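Local coordinates for protein methyltransferase (Streptococcus mutans, PDB 2B78) that is a putative S-adenosylmethionine-dependent methyltransferase, possibly acting on RNA, though its substrate has not been established, at residues A230-A235 and E256-D261. Numbering follows the deposited sequence.
Sequences AAMGGA and EANHLD
M232 and L260 meet side chain to side chain, with the thioether sulphur lying against both methyls of the leucine: M232 SD is 3.7 Å from L260 CD2 and 3.8 Å from L260 CD1. With L260 CG also only 3.9 Å from M232 SD, the sulphur is set against the fork of the isobutyl group, not one branch of it. Although the CB of M232 does not aim at 256-261, its chain is bent at chi2 and again at chi3: chi1 (-71°), with CG beside the backbone N, and the bend at chi2 (-56°) carry SD across, while the further bend at chi3 only sets where CE goes. The same sulphur approaches the aliphatic CB of N258 at 3.9 Å, which makes it the common point of contact for both residues. L260 uses its branches unequally: CD1 also reaches the CB of A231, at 3.8 Å, whereas CD2 meets M232 alone in 230-235. No hydrogen bond spans the two segments and only 167 Å² is buried, so the contact is a small apolar one.

Both segments are helix ends closed by Schellman motifs. In the first, A235 N bonds to A230 O and G234 N to A231 O, with G234 at a positive phi of 81°; in the second, L260 N bonds to F255 O and H259 N to E256 O, with H259 as the C-prime residue. L260 follows that turn, and its CB points toward 230-235.

The contact joins the C-terminal ends of helices 225-232 and 247-257 at the surface of the Rossmann-like methyltransferase domain, away from the S-adenosyl-L-homocysteine site. V228 and F255 extend the apolar patch around L260, while strand 181-185 borders it through I181, which touches both M232 and N258.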
loop_
_atom_site.group_PDB
_atom_site.type_symbol
_atom_site.label_atom_id
_atom_site.label_comp_id
_atom_site.label_asym_id
_atom_site.label_seq_id
_atom_site.Cartn_x
_atom_site.Cartn_y
_atom_site.Cartn_z
ATOM N N ALA A 230 -4.890 -12.010 13.699
ATOM C CA ALA A 230 -5.326 -13.395 13.830
ATOM C C ALA A 230 -5.461 -13.787 15.306
ATOM O O ALA A 230 -6.399 -14.490 15.685
ATOM C CB ALA A 230 -4.335 -14.310 13.123
ATOM N N ALA A 231 -4.528 -13.328 16.136
ATOM C CA ALA A 231 -4.561 -13.626 17.563
ATOM C C ALA A 231 -5.837 -13.072 18.207
ATOM O O ALA A 231 -6.453 -13.726 19.058
ATOM C CB ALA A 231 -3.322 -13.028 18.248
ATOM N N MET A 232 -6.223 -11.859 17.803
ATOM C CA MET A 232 -7.421 -11.213 18.331
ATOM C C MET A 232 -8.686 -11.884 17.811
ATOM O O MET A 232 -9.781 -11.662 18.334
ATOM C CB MET A 232 -7.443 -9.728 17.952
ATOM C CG MET A 232 -6.411 -8.875 18.694
ATOM S SD MET A 232 -6.546 -9.005 20.487
ATOM C CE MET A 232 -8.155 -8.221 20.769
ATOM N N GLY A 233 -8.520 -12.699 16.774
ATOM C CA GLY A 233 -9.636 -13.415 16.180
ATOM C C GLY A 233 -9.638 -14.863 16.627
ATOM O O GLY A 233 -10.249 -15.720 15.991
ATOM N N GLY A 234 -8.911 -15.147 17.704
ATOM C CA GLY A 234 -8.894 -16.492 18.254
ATOM C C GLY A 234 -8.010 -17.556 17.637
ATOM O O GLY A 234 -8.282 -18.747 17.807
ATOM N N ALA A 235 -6.964 -17.161 16.918
ATOM C CA ALA A 235 -6.081 -18.153 16.315
ATOM C C ALA A 235 -5.471 -19.018 17.414
ATOM O O ALA A 235 -5.186 -18.543 18.527
ATOM C CB ALA A 235 -4.981 -17.464 15.495
ATOM N N GLU A 256 1.560 -6.399 22.861
ATOM C CA GLU A 256 1.516 -5.761 24.171
ATOM C C GLU A 256 0.347 -4.771 24.265
ATOM O O GLU A 256 -0.360 -4.717 25.276
ATOM C CB GLU A 256 2.841 -5.033 24.425
ATOM C CG GLU A 256 2.893 -4.190 25.703
ATOM C CD GLU A 256 2.662 -5.012 26.966
ATOM O OE1 GLU A 256 3.327 -6.057 27.132
ATOM O OE2 GLU A 256 1.821 -4.607 27.798
ATOM N N ALA A 257 0.149 -3.998 23.201
ATOM C CA ALA A 257 -0.915 -2.991 23.154
ATOM C C ALA A 257 -2.282 -3.623 23.295
ATOM O O ALA A 257 -3.223 -2.981 23.764
ATOM C CB ALA A 257 -0.847 -2.221 21.846
ATOM N N ASN A 258 -2.395 -4.882 22.880
ATOM C CA ASN A 258 -3.662 -5.596 22.958
ATOM C C ASN A 258 -3.699 -6.580 24.119
ATOM O O ASN A 258 -4.576 -7.439 24.196
ATOM C CB ASN A 258 -3.929 -6.299 21.630
ATOM C CG ASN A 258 -4.083 -5.317 20.482
ATOM O OD1 ASN A 258 -3.220 -5.220 19.607
ATOM N ND2 ASN A 258 -5.184 -4.567 20.493
ATOM N N HIS A 259 -2.725 -6.441 25.013
ATOM C CA HIS A 259 -2.601 -7.267 26.207
ATOM C C HIS A 259 -2.732 -8.763 25.931
ATOM O O HIS A 259 -3.389 -9.483 26.674
ATOM C CB HIS A 259 -3.648 -6.836 27.231
ATOM C CG HIS A 259 -3.752 -5.350 27.392
ATOM N ND1 HIS A 259 -2.718 -4.579 27.879
ATOM C CD2 HIS A 259 -4.752 -4.489 27.087
ATOM C CE1 HIS A 259 -3.076 -3.307 27.866
ATOM N NE2 HIS A 259 -4.305 -3.225 27.390
ATOM N N LEU A 260 -2.089 -9.226 24.866
ATOM C CA LEU A 260 -2.136 -10.635 24.499
ATOM C C LEU A 260 -0.981 -11.430 25.100
ATOM O O LEU A 260 0.165 -11.001 25.039
ATOM C CB LEU A 260 -2.096 -10.778 22.975
ATOM C CG LEU A 260 -3.345 -10.347 22.199
ATOM C CD1 LEU A 260 -2.976 -10.133 20.737
ATOM C CD2 LEU A 260 -4.438 -11.391 22.345
ATOM N N ASP A 261 -1.284 -12.580 25.694
ATOM C CA ASP A 261 -0.232 -13.424 26.244
ATOM C C ASP A 261 0.382 -14.112 25.033
ATOM O O ASP A 261 -0.336 -14.616 24.172
ATOM C CB ASP A 261 -0.806 -14.463 27.193
ATOM C CG ASP A 261 0.245 -15.450 27.665
ATOM O OD1 ASP A 261 0.516 -16.423 26.938
ATOM O OD2 ASP A 261 0.810 -15.241 28.756
#